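Local coordinates for protein glutathione S-transferase (Bombyx mori, PDB 3AY8) that probably acts as a glutathione transferase, a homodimeric cytosolic enzyme that would join glutathione to electrophilic compounds, at residues A105-K110 / Y164-S169. Residues are numbered along the deposited sequence; the frame is centred on the assembly and turned at random.
Sequences ASLYVK and YASMSS
The hydroxyl of Ser166 is the polar centre of this contact: its OG is hydrogen-bonded to Asp103, one turn before Leu107 in the same helix, and lies 3.6 Å from CB of Tyr108. Its single proton probably goes mainly to that carboxylate, with the carbonyl of Ser162 a weak, competing alternative. OG stands beside the backbone N of Ser166 (chi1 -69°), which aims it at the neighbouring helix. Ser166 OG approaches the Tyr108 ring obliquely, 3.7 Å from CD1, without hydrogen bonding to it. The broad tyrosine side chain thus covers this hydroxyl and also packs on Pro14 of helix 13-25. A small residue suits position 166, where the CA atoms of Tyr108 and Ser166 are 5.7 Å apart.

Leu107 supplies the apolar half. With CG anti to the backbone N (chi1 -178°), its branched end offers two methyls to two neighbours: CD2 rests on CB of Ser166 at 3.8 Å, while CD1 meets SD of Met167 at 3.9 Å. The flexible thioether chain, bent at chi2 and chi3, runs roughly at right angles to the leucine; both side chains touch Leu138 of helix 128-147, and Met167 also Trp186 of helix 181-190.

Farther along, Ser169 OG donates to Ala165 O at 2.6 Å, in the carbonyl plane, as helical serines commonly do four residues back. Arg16 of helix 13-25 bonds to both these oxygens, tying helix 158-173 to the N-terminal domain. The two segment axes pass 9.7 Å apart at 33°, an inclined, broadly parallel packing of helices 90-120 and 158-173 within the all-helical C-terminal domain of the cytosolic glutathione transferase fold.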
ATOM      1  N   ALA A 105      -2.428   1.746   1.504  1.00 23.22           N
ATOM      2  CA  ALA A 105      -2.352   1.361   2.923  1.00 23.88           C
ATOM      3  C   ALA A 105      -3.428   1.977   3.816  1.00 24.22           C
ATOM      4  O   ALA A 105      -3.684   1.464   4.911  1.00 24.44           O
ATOM      5  CB  ALA A 105      -0.961   1.695   3.494  1.00 23.25           C
ATOM      6  N   SER A 106      -4.020   3.094   3.385  1.00 23.63           N
ATOM      7  CA  SER A 106      -4.997   3.806   4.231  1.00 24.23           C
ATOM      8  C   SER A 106      -6.343   3.976   3.538  1.00 23.89           C
ATOM      9  O   SER A 106      -7.372   3.559   4.061  1.00 24.53           O
ATOM     10  CB  SER A 106      -4.472   5.201   4.638  1.00 23.89           C
ATOM     11  OG  SER A 106      -3.310   5.081   5.423  1.00 25.66           O
ATOM     12  N   LEU A 107      -6.326   4.581   2.359  1.00 23.34           N
ATOM     13  CA  LEU A 107      -7.572   4.966   1.706  1.00 23.44           C
ATOM     14  C   LEU A 107      -8.388   3.769   1.236  1.00 23.37           C
ATOM     15  O   LEU A 107      -9.506   3.553   1.717  1.00 23.05           O
ATOM     16  CB  LEU A 107      -7.334   5.978   0.579  1.00 22.83           C
ATOM     17  CG  LEU A 107      -8.555   6.523  -0.190  1.00 23.50           C
ATOM     18  CD1 LEU A 107      -9.618   7.155   0.719  1.00 23.18           C
ATOM     19  CD2 LEU A 107      -8.109   7.517  -1.225  1.00 21.73           C
ATOM     20  N   TYR A 108      -7.859   2.999   0.295  1.00 23.43           N
ATOM     21  CA  TYR A 108      -8.676   1.935  -0.269  1.00 23.95           C
ATOM     22  C   TYR A 108      -8.921   0.825   0.744  1.00 23.95           C
ATOM     23  O   TYR A 108      -9.959   0.170   0.708  1.00 24.08           O
ATOM     24  CB  TYR A 108      -8.137   1.369  -1.596  1.00 24.89           C
ATOM     25  CG  TYR A 108      -9.208   0.491  -2.239  1.00 27.45           C
ATOM     26  CD1 TYR A 108     -10.362   1.074  -2.775  1.00 29.45           C
ATOM     27  CD2 TYR A 108      -9.122  -0.906  -2.211  1.00 30.08           C
ATOM     28  CE1 TYR A 108     -11.374   0.305  -3.327  1.00 31.48           C
ATOM     29  CE2 TYR A 108     -10.153  -1.708  -2.764  1.00 30.94           C
ATOM     30  CZ  TYR A 108     -11.269  -1.077  -3.318  1.00 33.31           C
ATOM     31  OH  TYR A 108     -12.299  -1.805  -3.875  1.00 36.91           O
ATOM     32  N   VAL A 109      -7.958   0.627   1.640  1.00 23.63           N
ATOM     33  CA  VAL A 109      -8.074  -0.316   2.745  1.00 25.15           C
ATOM     34  C   VAL A 109      -9.331  -0.042   3.597  1.00 24.49           C
ATOM     35  O   VAL A 109     -10.049  -0.967   3.971  1.00 24.57           O
ATOM     36  CB  VAL A 109      -6.792  -0.252   3.640  1.00 25.00           C
ATOM     37  CG1 VAL A 109      -7.050  -0.805   5.049  1.00 27.62           C
ATOM     38  CG2 VAL A 109      -5.667  -0.996   2.965  1.00 26.60           C
ATOM     39  N   LYS A 110      -9.584   1.229   3.883  1.00 24.27           N
ATOM     40  CA  LYS A 110     -10.703   1.621   4.742  1.00 24.71           C
ATOM     41  C   LYS A 110     -12.044   1.648   3.998  1.00 24.63           C
ATOM     42  O   LYS A 110     -13.088   1.409   4.591  1.00 24.79           O
ATOM     43  CB  LYS A 110     -10.402   2.962   5.404  1.00 24.80           C
ATOM     44  CG  LYS A 110      -9.331   2.846   6.497  1.00 25.62           C
ATOM     45  CD  LYS A 110      -8.952   4.207   7.061  1.00 27.51           C
ATOM     46  CE  LYS A 110      -7.638   4.104   7.878  1.00 27.21           C
ATOM     47  NZ  LYS A 110      -7.491   5.342   8.688  1.00 29.54           N
ATOM     48  N   TYR A 164      -8.277   8.929  -7.242  1.00 22.72           N
ATOM     49  CA  TYR A 164      -9.576   9.142  -7.881  1.00 23.03           C
ATOM     50  C   TYR A 164     -10.375   7.827  -8.016  1.00 22.85           C
ATOM     51  O   TYR A 164     -11.578   7.790  -7.719  1.00 22.59           O
ATOM     52  CB  TYR A 164      -9.407   9.879  -9.219  1.00 23.32           C
ATOM     53  CG  TYR A 164     -10.661  10.005 -10.057  1.00 25.21           C
ATOM     54  CD1 TYR A 164     -11.879  10.400  -9.482  1.00 24.43           C
ATOM     55  CD2 TYR A 164     -10.622   9.764 -11.439  1.00 25.85           C
ATOM     56  CE1 TYR A 164     -13.032  10.515 -10.244  1.00 26.40           C
ATOM     57  CE2 TYR A 164     -11.768   9.895 -12.223  1.00 26.89           C
ATOM     58  CZ  TYR A 164     -12.976  10.262 -11.610  1.00 27.79           C
ATOM     59  OH  TYR A 164     -14.117  10.405 -12.360  1.00 29.04           O
ATOM     60  N   ALA A 165      -9.713   6.746  -8.425  1.00 22.62           N
ATOM     61  CA  ALA A 165     -10.386   5.444  -8.524  1.00 22.61           C
ATOM     62  C   ALA A 165     -10.950   5.009  -7.170  1.00 22.73           C
ATOM     63  O   ALA A 165     -12.083   4.506  -7.078  1.00 22.40           O
ATOM     64  CB  ALA A 165      -9.436   4.376  -9.091  1.00 22.25           C
ATOM     65  N   SER A 166     -10.161   5.222  -6.116  1.00 22.49           N
ATOM     66  CA  SER A 166     -10.602   4.913  -4.757  1.00 22.47           C
ATOM     67  C   SER A 166     -11.782   5.802  -4.319  1.00 22.62           C
ATOM     68  O   SER A 166     -12.844   5.290  -3.920  1.00 21.70           O
ATOM     69  CB  SER A 166      -9.433   5.063  -3.782  1.00 22.58           C
ATOM     70  OG  SER A 166      -8.460   4.044  -3.983  1.00 22.46           O
ATOM     71  N   MET A 167     -11.586   7.119  -4.395  1.00 22.40           N
ATOM     72  CA  MET A 167     -12.597   8.099  -3.960  1.00 23.40           C
ATOM     73  C   MET A 167     -13.917   7.981  -4.725  1.00 22.85           C
ATOM     74  O   MET A 167     -14.986   8.083  -4.139  1.00 23.37           O
ATOM     75  CB  MET A 167     -12.061   9.537  -4.092  1.00 23.02           C
ATOM     76  CG  MET A 167     -11.106   9.947  -2.996  1.00 25.50           C
ATOM     77  SD  MET A 167     -11.768   9.689  -1.338  1.00 26.28           S
ATOM     78  CE  MET A 167     -13.325  10.609  -1.354  1.00 23.56           C
ATOM     79  N   SER A 168     -13.842   7.760  -6.031  1.00 23.22           N
ATOM     80  CA  SER A 168     -15.064   7.586  -6.834  1.00 23.32           C
ATOM     81  C   SER A 168     -15.869   6.362  -6.375  1.00 23.87           C
ATOM     82  O   SER A 168     -17.105   6.367  -6.430  1.00 24.47           O
ATOM     83  CB  SER A 168     -14.739   7.533  -8.333  1.00 23.53           C
ATOM     84  OG  SER A 168     -13.918   6.422  -8.655  1.00 21.30           O
ATOM     85  N   SER A 169     -15.169   5.336  -5.890  1.00 24.03           N
ATOM     86  CA  SER A 169     -15.795   4.132  -5.353  1.00 24.65           C
ATOM     87  C   SER A 169     -16.681   4.411  -4.124  1.00 24.94           C
ATOM     88  O   SER A 169     -17.856   4.026  -4.104  1.00 24.94           O
ATOM     89  CB  SER A 169     -14.723   3.100  -4.998  1.00 25.17           C
ATOM     90  OG  SER A 169     -13.872   2.868  -6.110  1.00 26.41           O
TER